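Local coordinates for hypothetical protein aq_1956 (Aquifex aeolicus, PDB 2YVT), which is of unknown function but, as a member of the calcineurin-like metallophosphoesterase superfamily, probably cleaves phosphoester bonds with the help of bound metal ions, at residues K15-F18 with D19-P22; K25-I28 with A29-P33; N70-Y73 with I74-L78; L78-F81 with F82-I85; F106-A109 with A110-A113. One frame throughout, in Å; residues are numbered along the deposited sequence.

All five contacts are local, each within one continuous run of residues, and along the chain they follow in series; none nests in or crosses another. Contact 1 closes a short turn where the loop after strand 7-12 runs into helix 21-31, and contact 2 closes the last turn of that helix before strand 35-39. Contacts 3 and 4 lie end to end on helix 65-86, sharing Leu78, with centres about 11 Å apart. Contact 5 ends helix 103-112 ahead of strand 120-122. Helix 65-86 is the common neighbour: Tyr73 and Thr77 meet Glu16, Lys80, Phe81 and Glu84 meet Phe18, Leu78 packs on Phe106 and Ala109, and Phe82 on Ala109.

Contact 1 (K15-F18 with D19-P22); sequences KERF and DLLP
Two backbone bonds of the i+3 kind, Leu20 N to Arg17 O at 3.0 Å and Leu21 N to Phe18 O at 3.1 Å, wind the chain here as a 3-10 turn. Arg17 and Asp19 form the main side-chain link. The arginine grips the carboxylate side-on with two nitrogens: NE reaches Asp19 OD1 at 2.8 Å, and NH2 reaches Asp19 OD2 at the same distance with an N-H...O angle of 170°. Both oxygens use their syn lone pairs, and the two flat groups are nearly coplanar. Asp19 has CG between its backbone N and carbonyl carbon (chi1 60°), which turns the short carboxylate back toward Arg17, while the arginine chain bends at chi2 and chi3 to meet it. This 3-10 turn leads from the loop after strand 7-12 into helix 21-31 of the metallophosphoesterase fold. Leu20 lies over one guanidinium face, its CD1 above the centre. With an alanine in place of Arg17, the Asp19 carboxylate would probably lose its charged partner and both hydrogen bonds, and be freer to rotate. Toward helix 65-86, Phe18 and Leu21 run side by side, CD1 to CD1 at 4.1 Å, suited as apolar residues to pack against that helix; Phe18 there also makes a cation-pi contact with Lys80.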
loop_
_atom_site.group_PDB
_atom_site.type_symbol
_atom_site.label_atom_id
_atom_site.label_comp_id
_atom_site.label_asym_id
_atom_site.label_seq_id
_atom_site.Cartn_x
_atom_site.Cartn_y
_atom_site.Cartn_z
ATOM N N LYS A 15 0.127 -5.722 -8.826
ATOM C CA LYS A 15 -0.850 -6.454 -9.653
ATOM C C LYS A 15 -0.219 -7.631 -10.404
ATOM O O LYS A 15 -0.420 -7.818 -11.609
ATOM C CB LYS A 15 -1.580 -5.506 -10.620
ATOM C CG LYS A 15 -2.605 -4.606 -9.940
ATOM C CD LYS A 15 -3.330 -3.696 -10.928
ATOM C CE LYS A 15 -4.302 -2.766 -10.209
ATOM N NZ LYS A 15 -5.261 -2.078 -11.142
ATOM N N GLU A 16 0.559 -8.416 -9.668
ATOM C CA GLU A 16 1.158 -9.656 -10.180
ATOM C C GLU A 16 2.108 -9.455 -11.378
ATOM O O GLU A 16 2.285 -10.365 -12.199
ATOM C CB GLU A 16 0.061 -10.681 -10.502
ATOM C CG GLU A 16 -0.897 -10.909 -9.342
ATOM C CD GLU A 16 -1.964 -11.944 -9.616
ATOM O OE1 GLU A 16 -1.842 -12.737 -10.592
ATOM O OE2 GLU A 16 -2.942 -11.947 -8.839
ATOM N N ARG A 17 2.724 -8.276 -11.466
ATOM C CA ARG A 17 3.632 -7.962 -12.574
ATOM C C ARG A 17 5.068 -8.409 -12.301
ATOM O O ARG A 17 6.014 -7.612 -12.248
ATOM C CB ARG A 17 3.524 -6.488 -13.007
ATOM C CG ARG A 17 2.131 -6.119 -13.565
ATOM C CD ARG A 17 1.724 -7.004 -14.766
ATOM N NE ARG A 17 2.669 -6.835 -15.869
ATOM C CZ ARG A 17 2.606 -5.835 -16.749
ATOM N NH1 ARG A 17 1.619 -4.944 -16.679
ATOM N NH2 ARG A 17 3.517 -5.732 -17.704
ATOM N N PHE A 18 5.221 -9.714 -12.130
ATOM C CA PHE A 18 6.539 -10.286 -11.894
ATOM C C PHE A 18 7.477 -10.006 -13.065
ATOM O O PHE A 18 8.692 -9.891 -12.866
ATOM C CB PHE A 18 6.444 -11.793 -11.631
ATOM C CG PHE A 18 5.573 -12.139 -10.455
ATOM C CD1 PHE A 18 6.087 -12.073 -9.163
ATOM C CD2 PHE A 18 4.240 -12.505 -10.633
ATOM C CE1 PHE A 18 5.294 -12.364 -8.066
ATOM C CE2 PHE A 18 3.430 -12.809 -9.532
ATOM C CZ PHE A 18 3.965 -12.744 -8.249
ATOM N N ASP A 19 6.902 -9.884 -14.268
ATOM C CA ASP A 19 7.673 -9.587 -15.483
ATOM C C ASP A 19 8.410 -8.251 -15.399
ATOM O O ASP A 19 9.394 -8.043 -16.106
ATOM C CB ASP A 19 6.770 -9.600 -16.729
ATOM C CG ASP A 19 5.638 -8.574 -16.658
ATOM O OD1 ASP A 19 4.876 -8.587 -15.668
ATOM O OD2 ASP A 19 5.491 -7.774 -17.612
ATOM N N LEU A 20 7.918 -7.346 -14.548
ATOM C CA LEU A 20 8.544 -6.037 -14.378
ATOM C C LEU A 20 9.610 -5.955 -13.281
ATOM O O LEU A 20 10.301 -4.942 -13.161
ATOM C CB LEU A 20 7.472 -4.971 -14.157
ATOM C CG LEU A 20 6.444 -4.849 -15.287
ATOM C CD1 LEU A 20 5.455 -3.749 -14.942
ATOM C CD2 LEU A 20 7.119 -4.581 -16.638
ATOM N N LEU A 21 9.762 -7.025 -12.501
ATOM C CA LEU A 21 10.722 -7.004 -11.398
ATOM C C LEU A 21 12.187 -6.862 -11.833
ATOM O O LEU A 21 12.953 -6.182 -11.146
ATOM C CB LEU A 21 10.496 -8.168 -10.424
ATOM C CG LEU A 21 9.219 -8.031 -9.578
ATOM C CD1 LEU A 21 9.034 -9.259 -8.693
ATOM C CD2 LEU A 21 9.213 -6.749 -8.739
ATOM N N PRO A 22 12.584 -7.483 -12.969
ATOM C CA PRO A 22 13.952 -7.198 -13.448
ATOM C C PRO A 22 14.264 -5.710 -13.646
ATOM O O PRO A 22 15.386 -5.267 -13.344
ATOM C CB PRO A 22 14.024 -7.964 -14.774
ATOM C CG PRO A 22 13.066 -9.099 -14.581
ATOM C CD PRO A 22 11.914 -8.491 -13.814
#

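Contact 2 (K25-I28 with A29-P33); sequences KGVI and AEKQP
Four i+4 backbone bonds join residues 25-28 to 29-32, closing the last turn of helix 21-31, the crossover helix of the beta-alpha-beta unit between strands 7-12 and 35-39. Lys31 N to Val27 O, at 2.8 Å, is the shortest. The next, Gln32 N to Ile28 O at 2.9 Å, is more bent, with an N-H...O angle of 141°. Gln32, with positive phi, is the first residue to leave the helix. Pro33 follows and has no N-H to offer; its ring instead sets CD 3.5 Å from Ile28 O, so the proline suits a place where the helix stops.

The side chains then pack toward the sheet. Val27 is buried and, with Ile28, packs on Leu9 of strand 7-12, a place that suits apolar side chains. Lys31 keeps its aliphatic part against Val27: CG lies anti to its own carbonyl carbon (chi1 -62°), and the extended chain carries CD to 4.0 Å from Val27 CG1. Its amine goes on to a long, weak ion pair with Glu257. Ile28 and Pro33 cross at about a right angle, Ile28 CG1 meeting Pro33 CG at 4.2 Å.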
loop_
_atom_site.group_PDB
_atom_site.type_symbol
_atom_site.label_atom_id
_atom_site.label_comp_id
_atom_site.label_asym_id
_atom_site.label_seq_id
_atom_site.Cartn_x
_atom_site.Cartn_y
_atom_site.Cartn_z
ATOM N N LYS A 25 14.655 -4.215 -10.153
ATOM C CA LYS A 25 15.990 -4.608 -9.706
ATOM C C LYS A 25 17.067 -3.663 -10.255
ATOM O O LYS A 25 17.978 -3.261 -9.525
ATOM C CB LYS A 25 16.277 -6.051 -10.126
ATOM C CG LYS A 25 17.580 -6.616 -9.572
ATOM C CD LYS A 25 17.688 -8.109 -9.825
ATOM C CE LYS A 25 18.768 -8.735 -8.935
ATOM N NZ LYS A 25 18.363 -8.779 -7.484
ATOM N N GLY A 26 16.944 -3.304 -11.533
ATOM C CA GLY A 26 17.881 -2.379 -12.173
ATOM C C GLY A 26 17.898 -1.013 -11.511
ATOM O O GLY A 26 18.968 -0.442 -11.271
ATOM N N VAL A 27 16.706 -0.498 -11.200
ATOM C CA VAL A 27 16.580 0.802 -10.537
ATOM C C VAL A 27 17.209 0.736 -9.147
ATOM O O VAL A 27 17.912 1.653 -8.733
ATOM C CB VAL A 27 15.099 1.271 -10.456
ATOM C CG1 VAL A 27 14.961 2.539 -9.610
ATOM C CG2 VAL A 27 14.547 1.495 -11.850
ATOM N N ILE A 28 16.961 -0.363 -8.441
ATOM C CA ILE A 28 17.535 -0.567 -7.111
ATOM C C ILE A 28 19.070 -0.540 -7.169
ATOM O O ILE A 28 19.711 0.106 -6.337
ATOM C CB ILE A 28 16.986 -1.860 -6.454
ATOM C CG1 ILE A 28 15.508 -1.674 -6.080
ATOM C CG2 ILE A 28 17.807 -2.250 -5.218
ATOM C CD1 ILE A 28 14.775 -2.971 -5.819
ATOM N N ALA A 29 19.645 -1.204 -8.170
ATOM C CA ALA A 29 21.099 -1.222 -8.363
ATOM C C ALA A 29 21.658 0.171 -8.661
ATOM O O ALA A 29 22.685 0.571 -8.105
ATOM C CB ALA A 29 21.477 -2.198 -9.475
ATOM N N GLU A 30 20.967 0.903 -9.531
ATOM C CA GLU A 30 21.396 2.232 -9.958
ATOM C C GLU A 30 21.265 3.272 -8.841
ATOM O O GLU A 30 22.180 4.072 -8.613
ATOM C CB GLU A 30 20.595 2.672 -11.191
ATOM C CG GLU A 30 20.935 4.075 -11.697
ATOM C CD GLU A 30 19.916 4.629 -12.682
ATOM O OE1 GLU A 30 18.759 4.142 -12.718
ATOM O OE2 GLU A 30 20.279 5.568 -13.422
ATOM N N LYS A 31 20.134 3.244 -8.139
ATOM C CA LYS A 31 19.769 4.335 -7.231
ATOM C C LYS A 31 19.973 4.038 -5.742
ATOM O O LYS A 31 19.935 4.952 -4.918
ATOM C CB LYS A 31 18.342 4.805 -7.512
ATOM C CG LYS A 31 18.151 5.367 -8.928
ATOM C CD LYS A 31 16.812 6.081 -9.091
ATOM C CE LYS A 31 16.598 6.567 -10.530
ATOM N NZ LYS A 31 17.504 7.700 -10.905
ATOM N N GLN A 32 20.174 2.763 -5.412
ATOM C CA GLN A 32 20.542 2.334 -4.055
ATOM C C GLN A 32 19.607 2.881 -2.963
ATOM O O GLN A 32 20.059 3.567 -2.041
ATOM C CB GLN A 32 22.000 2.724 -3.748
ATOM C CG GLN A 32 23.004 2.299 -4.810
ATOM C CD GLN A 32 23.515 0.897 -4.601
ATOM O OE1 GLN A 32 23.159 -0.020 -5.341
ATOM N NE2 GLN A 32 24.360 0.717 -3.586
ATOM N N PRO A 33 18.296 2.575 -3.055
ATOM C CA PRO A 33 17.388 3.056 -2.007
ATOM C C PRO A 33 17.698 2.385 -0.678
ATOM O O PRO A 33 18.189 1.255 -0.659
ATOM C CB PRO A 33 16.015 2.588 -2.498
ATOM C CG PRO A 33 16.306 1.391 -3.361
ATOM C CD PRO A 33 17.589 1.762 -4.061
#

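Contact 3 (N70-Y73 with I74-L78); sequences NEHY and IIETL
Contact between successive turns of helix 65-86, at a surface-lying part of that helix, brings Tyr73 against Ile74 and Thr77, and His72 against Glu76. Backbone bonds of the i+4 type hold the turns together, among them Ile75 N to Glu71 O at 2.9 Å. Tyr73 O is gripped twice, by Thr77 N and by the hydroxyl Thr77 OG1, the latter at 2.7 Å, and the two donors arrive from opposite faces of the carbonyl plane. Threonine suits the place because OG1, set beside its own backbone N (chi1 -53°), can turn back to the preceding turn and satisfy its hydroxyl there.

The Tyr73 ring has Ile74 CA over one face, and its CD2 lies 3.7 Å from Ile74 CG1. Its hydroxyl is held by Glu16 OE2 and by the backbone N of Asn45, so the ring ties this helix to the loops after strands 7-12 and 35-39. On the exposed side, His72 and Glu76 also touch directly, His72 CE1 lying 3.3 Å from Glu76 OE1. A water bridges them: it lies in the imidazole plane, 2.7 Å from His72 ND1, and donates to Glu76 OE1 at 2.8 Å. Buried Ile74 packs against Leu48 and Ile105. The threonine bond to the carbonyl four residues back is common in alpha-helices, and His72 and Glu76 outside with Ile74 inside make this one amphipathic.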
loop_
_atom_site.group_PDB
_atom_site.type_symbol
_atom_site.label_atom_id
_atom_site.label_comp_id
_atom_site.label_asym_id
_atom_site.label_seq_id
_atom_site.Cartn_x
_atom_site.Cartn_y
_atom_site.Cartn_z
ATOM N N ASN A 70 -10.484 -20.247 -4.839
ATOM C CA ASN A 70 -9.384 -19.387 -5.274
ATOM C C ASN A 70 -8.196 -19.358 -4.308
ATOM O O ASN A 70 -7.177 -18.735 -4.599
ATOM C CB ASN A 70 -9.904 -17.968 -5.556
ATOM C CG ASN A 70 -10.669 -17.881 -6.862
ATOM O OD1 ASN A 70 -11.901 -17.819 -6.876
ATOM N ND2 ASN A 70 -9.945 -17.901 -7.971
ATOM N N GLU A 71 -8.318 -20.048 -3.174
ATOM C CA GLU A 71 -7.272 -20.027 -2.149
ATOM C C GLU A 71 -5.919 -20.517 -2.645
ATOM O O GLU A 71 -4.897 -19.923 -2.311
ATOM C CB GLU A 71 -7.694 -20.811 -0.900
ATOM C CG GLU A 71 -8.653 -20.053 -0.013
ATOM C CD GLU A 71 -9.080 -20.845 1.206
ATOM O OE1 GLU A 71 -8.435 -21.873 1.517
ATOM O OE2 GLU A 71 -10.060 -20.429 1.857
ATOM N N HIS A 72 -5.899 -21.593 -3.439
ATOM C CA HIS A 72 -4.632 -22.109 -3.940
ATOM C C HIS A 72 -3.879 -21.054 -4.763
ATOM O O HIS A 72 -2.675 -20.838 -4.543
ATOM C CB HIS A 72 -4.825 -23.401 -4.741
ATOM C CG HIS A 72 -3.533 -24.030 -5.164
ATOM N ND1 HIS A 72 -2.947 -23.771 -6.383
ATOM C CD2 HIS A 72 -2.696 -24.875 -4.516
ATOM C CE1 HIS A 72 -1.814 -24.443 -6.478
ATOM N NE2 HIS A 72 -1.637 -25.119 -5.357
ATOM N N TYR A 73 -4.595 -20.397 -5.680
ATOM C CA TYR A 73 -4.040 -19.300 -6.497
ATOM C C TYR A 73 -3.540 -18.142 -5.627
ATOM O O TYR A 73 -2.431 -17.636 -5.830
ATOM C CB TYR A 73 -5.068 -18.800 -7.534
ATOM C CG TYR A 73 -5.070 -17.290 -7.765
ATOM C CD1 TYR A 73 -4.064 -16.671 -8.510
ATOM C CD2 TYR A 73 -6.089 -16.485 -7.238
ATOM C CE1 TYR A 73 -4.060 -15.288 -8.718
ATOM C CE2 TYR A 73 -6.099 -15.090 -7.437
ATOM C CZ TYR A 73 -5.082 -14.507 -8.178
ATOM O OH TYR A 73 -5.084 -13.143 -8.390
ATOM N N ILE A 74 -4.353 -17.734 -4.655
ATOM C CA ILE A 74 -4.001 -16.591 -3.795
ATOM C C ILE A 74 -2.720 -16.889 -3.017
ATOM O O ILE A 74 -1.787 -16.081 -2.990
ATOM C CB ILE A 74 -5.161 -16.235 -2.823
ATOM C CG1 ILE A 74 -6.363 -15.685 -3.593
ATOM C CG2 ILE A 74 -4.701 -15.248 -1.734
ATOM C CD1 ILE A 74 -7.640 -15.663 -2.775
ATOM N N ILE A 75 -2.666 -18.069 -2.409
ATOM C CA ILE A 75 -1.496 -18.472 -1.626
ATOM C C ILE A 75 -0.225 -18.590 -2.473
ATOM O O ILE A 75 0.836 -18.077 -2.098
ATOM C CB ILE A 75 -1.766 -19.797 -0.872
ATOM C CG1 ILE A 75 -2.853 -19.573 0.185
ATOM C CG2 ILE A 75 -0.478 -20.311 -0.240
ATOM C CD1 ILE A 75 -3.533 -20.849 0.661
ATOM N N GLU A 76 -0.328 -19.268 -3.609
ATOM C CA GLU A 76 0.817 -19.467 -4.493
ATOM C C GLU A 76 1.354 -18.121 -4.986
ATOM O O GLU A 76 2.570 -17.893 -5.039
ATOM C CB GLU A 76 0.392 -20.341 -5.679
ATOM C CG GLU A 76 1.517 -20.805 -6.594
ATOM C CD GLU A 76 1.055 -21.847 -7.617
ATOM O OE1 GLU A 76 -0.162 -21.947 -7.878
ATOM O OE2 GLU A 76 1.917 -22.573 -8.159
ATOM N N THR A 77 0.436 -17.224 -5.339
ATOM C CA THR A 77 0.823 -15.937 -5.904
ATOM C C THR A 77 1.435 -15.036 -4.829
ATOM O O THR A 77 2.445 -14.380 -5.069
ATOM C CB THR A 77 -0.367 -15.258 -6.596
ATOM O OG1 THR A 77 -0.932 -16.170 -7.542
ATOM C CG2 THR A 77 0.068 -13.983 -7.327
ATOM N N LEU A 78 0.854 -15.037 -3.635
ATOM C CA LEU A 78 1.442 -14.267 -2.530
ATOM C C LEU A 78 2.817 -14.792 -2.131
ATOM O O LEU A 78 3.745 -14.010 -1.886
ATOM C CB LEU A 78 0.513 -14.253 -1.318
ATOM C CG LEU A 78 -0.739 -13.385 -1.441
ATOM C CD1 LEU A 78 -1.645 -13.614 -0.231
ATOM C CD2 LEU A 78 -0.390 -11.911 -1.602
HETATM O O HOH W 1 -2.858 -22.028 -8.478
#

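Contact 4 (L78-F81 with F82-I85); sequences LDKF and FREI
Phe81 turns an edge toward the face of Phe82 in a T-shaped pair, the ring centroids 5.2 Å apart and the planes at 73°; Phe81 CD2 stands over the centre of the Phe82 ring. One face of Phe81 in turn receives Ile85 CG1, which comes within 3.3 Å of Phe81 CE1, a close CH-to-ring contact. Both rings sit on the buried side of amphipathic helix 65-86, in the metallophosphoesterase fold. Phe82 packs on Ala109 of helix 103-112 and on Ile120 and Val122 of strand 120-122, whereas Phe81 faces the loops, meeting Phe14 and Ile42. With CG anti to the backbone N in Phe81 (chi1 167°) but beside it in Phe82 (chi1 -74°), the edge of the first ring comes over the face of the second. Large flat apolar residues suit this place, where a helix must fill space against several neighbours at once. An alanine in place of Phe81 would probably open a gap between Phe14 and Ile85 and take from Phe82 the edge that covers its face.

Regular i+4 bonds carry the backbone, including Ile85 N to Phe81 O at 2.9 Å. Toward the outer side, Lys80 and Glu84 run side by side and point the same way, their charged ends not in contact: Lys80 NZ is 4.7 Å from Glu84 OE2. Opposite charges at this range would still be expected to attract weakly, and Lys80 also makes a cation-pi contact with Phe18. The closest touch between lysine and glutamate is made by the lysine's aliphatic part, with Lys80 CE at 3.4 Å from Glu84 OE2.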
loop_
_atom_site.group_PDB
_atom_site.type_symbol
_atom_site.label_atom_id
_atom_site.label_comp_id
_atom_site.label_asym_id
_atom_site.label_seq_id
_atom_site.Cartn_x
_atom_site.Cartn_y
_atom_site.Cartn_z
ATOM N N LEU A 78 0.854 -15.037 -3.635
ATOM C CA LEU A 78 1.442 -14.267 -2.530
ATOM C C LEU A 78 2.817 -14.792 -2.131
ATOM O O LEU A 78 3.745 -14.010 -1.886
ATOM C CB LEU A 78 0.513 -14.253 -1.318
ATOM C CG LEU A 78 -0.739 -13.385 -1.441
ATOM C CD1 LEU A 78 -1.645 -13.614 -0.231
ATOM C CD2 LEU A 78 -0.390 -11.911 -1.602
ATOM N N ASP A 79 2.959 -16.115 -2.080
ATOM C CA ASP A 79 4.250 -16.706 -1.754
ATOM C C ASP A 79 5.294 -16.292 -2.786
ATOM O O ASP A 79 6.425 -15.951 -2.432
ATOM C CB ASP A 79 4.139 -18.229 -1.680
ATOM C CG ASP A 79 3.380 -18.706 -0.464
ATOM O OD1 ASP A 79 3.090 -17.899 0.447
ATOM O OD2 ASP A 79 3.064 -19.919 -0.423
ATOM N N LYS A 80 4.901 -16.292 -4.059
ATOM C CA LYS A 80 5.805 -15.878 -5.133
ATOM C C LYS A 80 6.176 -14.406 -5.007
ATOM O O LYS A 80 7.335 -14.029 -5.214
ATOM C CB LYS A 80 5.173 -16.154 -6.498
ATOM C CG LYS A 80 6.089 -15.897 -7.675
ATOM C CD LYS A 80 5.361 -16.273 -8.944
ATOM C CE LYS A 80 6.133 -15.914 -10.193
ATOM N NZ LYS A 80 5.299 -16.269 -11.385
ATOM N N PHE A 81 5.198 -13.578 -4.641
ATOM C CA PHE A 81 5.464 -12.164 -4.409
ATOM C C PHE A 81 6.493 -11.971 -3.289
ATOM O O PHE A 81 7.459 -11.234 -3.457
ATOM C CB PHE A 81 4.170 -11.419 -4.065
ATOM C CG PHE A 81 4.397 -10.034 -3.510
ATOM C CD1 PHE A 81 4.656 -8.964 -4.354
ATOM C CD2 PHE A 81 4.344 -9.804 -2.136
ATOM C CE1 PHE A 81 4.867 -7.681 -3.844
ATOM C CE2 PHE A 81 4.551 -8.526 -1.616
ATOM C CZ PHE A 81 4.819 -7.465 -2.473
ATOM N N PHE A 82 6.292 -12.619 -2.143
ATOM C CA PHE A 82 7.239 -12.406 -1.056
ATOM C C PHE A 82 8.633 -12.900 -1.403
ATOM O O PHE A 82 9.619 -12.238 -1.083
ATOM C CB PHE A 82 6.739 -12.996 0.259
ATOM C CG PHE A 82 5.632 -12.201 0.877
ATOM C CD1 PHE A 82 5.894 -10.958 1.450
ATOM C CD2 PHE A 82 4.325 -12.671 0.866
ATOM C CE1 PHE A 82 4.866 -10.197 2.018
ATOM C CE2 PHE A 82 3.289 -11.924 1.430
ATOM C CZ PHE A 82 3.561 -10.680 2.006
ATOM N N ARG A 83 8.715 -14.027 -2.106
ATOM C CA ARG A 83 10.017 -14.529 -2.544
ATOM C C ARG A 83 10.711 -13.541 -3.491
ATOM O O ARG A 83 11.863 -13.168 -3.278
ATOM C CB ARG A 83 9.876 -15.911 -3.200
ATOM C CG ARG A 83 11.140 -16.392 -3.901
ATOM C CD ARG A 83 11.050 -17.855 -4.302
ATOM N NE ARG A 83 9.905 -18.129 -5.169
ATOM C CZ ARG A 83 9.875 -17.939 -6.488
ATOM N NH1 ARG A 83 10.932 -17.457 -7.136
ATOM N NH2 ARG A 83 8.770 -18.226 -7.166
ATOM N N GLU A 84 10.001 -13.104 -4.530
ATOM C CA GLU A 84 10.635 -12.294 -5.567
ATOM C C GLU A 84 10.941 -10.877 -5.100
ATOM O O GLU A 84 11.963 -10.303 -5.468
ATOM C CB GLU A 84 9.817 -12.333 -6.866
ATOM C CG GLU A 84 9.777 -13.741 -7.452
ATOM C CD GLU A 84 9.476 -13.794 -8.935
ATOM O OE1 GLU A 84 9.399 -12.743 -9.586
ATOM O OE2 GLU A 84 9.316 -14.917 -9.445
ATOM N N ILE A 85 10.073 -10.321 -4.259
ATOM C CA ILE A 85 10.395 -9.052 -3.616
ATOM C C ILE A 85 11.537 -9.225 -2.609
ATOM O O ILE A 85 12.464 -8.418 -2.580
ATOM C CB ILE A 85 9.158 -8.423 -2.937
ATOM C CG1 ILE A 85 8.159 -7.955 -3.996
ATOM C CG2 ILE A 85 9.566 -7.253 -2.020
ATOM C CD1 ILE A 85 8.663 -6.810 -4.900
#

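Contact 5 (F106-A109 with A110-A113); sequences FLRA and AYEA
Helix 103-112, which connects strands 91-95 and 120-122 in a beta-alpha-beta unit, carries this contact at its C-terminal end, where Arg108 meets both Tyr111 and Glu112. The backbone is held by i+4 bonds, with Tyr111 N to Leu107 O at 2.8 Å and Glu112 N to Arg108 O at 3.0 Å; the last, Ala113 N to Ala109 O, is weak as the helix runs out.

Arg108 NE donates to Glu112 OE2 at 2.8 Å, with the oxygen near the guanidinium plane and the bond falling on its anti lone pair. The carboxylate stands almost at right angles to the guanidinium, the planes 84° apart, so the salt bridge rests on a single, somewhat bent hydrogen bond and not on a paired grip. A bend at chi2 (68°) carries the arginine forward, toward the C-terminal end of the helix, to reach Glu112. Over one guanidinium face lies Tyr111 CD2, offset toward the rim, with Arg108 NH1 3.8 Å from that carbon.

Toward helix 65-86 and strand 120-122 the residues are apolar: Ala113 packs on Phe82 and Ala110 on Val122, since alanine lets helices and strands come close. The larger Phe106 reaches Leu78. A salt bridge on the exposed side, through the weaker anti lone pair, would be expected to add only modestly to stability, while the apolar side provides the packing.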
loop_
_atom_site.group_PDB
_atom_site.type_symbol
_atom_site.label_atom_id
_atom_site.label_comp_id
_atom_site.label_asym_id
_atom_site.label_seq_id
_atom_site.Cartn_x
_atom_site.Cartn_y
_atom_site.Cartn_z
ATOM N N PHE A 106 -3.412 -13.348 3.584
ATOM C CA PHE A 106 -2.331 -12.423 3.310
ATOM C C PHE A 106 -1.328 -12.389 4.473
ATOM O O PHE A 106 -0.118 -12.447 4.262
ATOM C CB PHE A 106 -2.881 -11.018 3.050
ATOM C CG PHE A 106 -1.820 -10.020 2.755
ATOM C CD1 PHE A 106 -1.239 -9.958 1.497
ATOM C CD2 PHE A 106 -1.370 -9.164 3.752
ATOM C CE1 PHE A 106 -0.223 -9.032 1.230
ATOM C CE2 PHE A 106 -0.364 -8.254 3.498
ATOM C CZ PHE A 106 0.212 -8.190 2.243
ATOM N N LEU A 107 -1.838 -12.304 5.697
ATOM C CA LEU A 107 -0.953 -12.239 6.861
ATOM C C LEU A 107 -0.242 -13.564 7.133
ATOM O O LEU A 107 0.896 -13.569 7.596
ATOM C CB LEU A 107 -1.705 -11.749 8.099
ATOM C CG LEU A 107 -2.188 -10.299 7.987
ATOM C CD1 LEU A 107 -2.948 -9.891 9.246
ATOM C CD2 LEU A 107 -1.059 -9.320 7.686
ATOM N N ARG A 108 -0.893 -14.679 6.811
ATOM C CA ARG A 108 -0.214 -15.965 6.901
ATOM C C ARG A 108 0.972 -16.025 5.935
ATOM O O ARG A 108 2.046 -16.502 6.298
ATOM C CB ARG A 108 -1.189 -17.123 6.671
ATOM C CG ARG A 108 -0.514 -18.484 6.630
ATOM C CD ARG A 108 0.057 -18.911 7.973
ATOM N NE ARG A 108 0.925 -20.080 7.806
ATOM C CZ ARG A 108 1.482 -20.751 8.804
ATOM N NH1 ARG A 108 1.245 -20.407 10.063
ATOM N NH2 ARG A 108 2.276 -21.791 8.548
ATOM N N ALA A 109 0.781 -15.525 4.714
ATOM C CA ALA A 109 1.873 -15.456 3.747
ATOM C C ALA A 109 3.006 -14.562 4.255
ATOM O O ALA A 109 4.180 -14.918 4.132
ATOM C CB ALA A 109 1.363 -14.979 2.382
ATOM N N ALA A 110 2.648 -13.426 4.851
ATOM C CA ALA A 110 3.633 -12.518 5.442
ATOM C C ALA A 110 4.425 -13.223 6.539
ATOM O O ALA A 110 5.661 -13.156 6.573
ATOM C CB ALA A 110 2.947 -11.293 6.002
ATOM N N TYR A 111 3.710 -13.923 7.418
ATOM C CA TYR A 111 4.345 -14.680 8.494
ATOM C C TYR A 111 5.353 -15.693 7.942
ATOM O O TYR A 111 6.489 -15.786 8.416
ATOM C CB TYR A 111 3.281 -15.388 9.330
ATOM C CG TYR A 111 3.852 -16.340 10.344
ATOM C CD1 TYR A 111 4.335 -15.866 11.560
ATOM C CD2 TYR A 111 3.893 -17.708 10.096
ATOM C CE1 TYR A 111 4.857 -16.724 12.504
ATOM C CE2 TYR A 111 4.408 -18.584 11.042
ATOM C CZ TYR A 111 4.893 -18.081 12.239
ATOM O OH TYR A 111 5.418 -18.939 13.191
ATOM N N GLU A 112 4.930 -16.450 6.934
ATOM C CA GLU A 112 5.759 -17.511 6.344
ATOM C C GLU A 112 7.030 -16.981 5.693
ATOM O O GLU A 112 8.042 -17.692 5.603
ATOM C CB GLU A 112 4.952 -18.302 5.329
ATOM C CG GLU A 112 3.884 -19.166 5.964
ATOM C CD GLU A 112 3.169 -20.032 4.954
ATOM O OE1 GLU A 112 3.682 -20.186 3.823
ATOM O OE2 GLU A 112 2.097 -20.571 5.284
ATOM N N ALA A 113 6.972 -15.727 5.265
ATOM C CA ALA A 113 8.091 -15.091 4.579
ATOM C C ALA A 113 9.189 -14.612 5.529
ATOM O O ALA A 113 10.267 -14.217 5.077
ATOM C CB ALA A 113 7.580 -13.938 3.740
#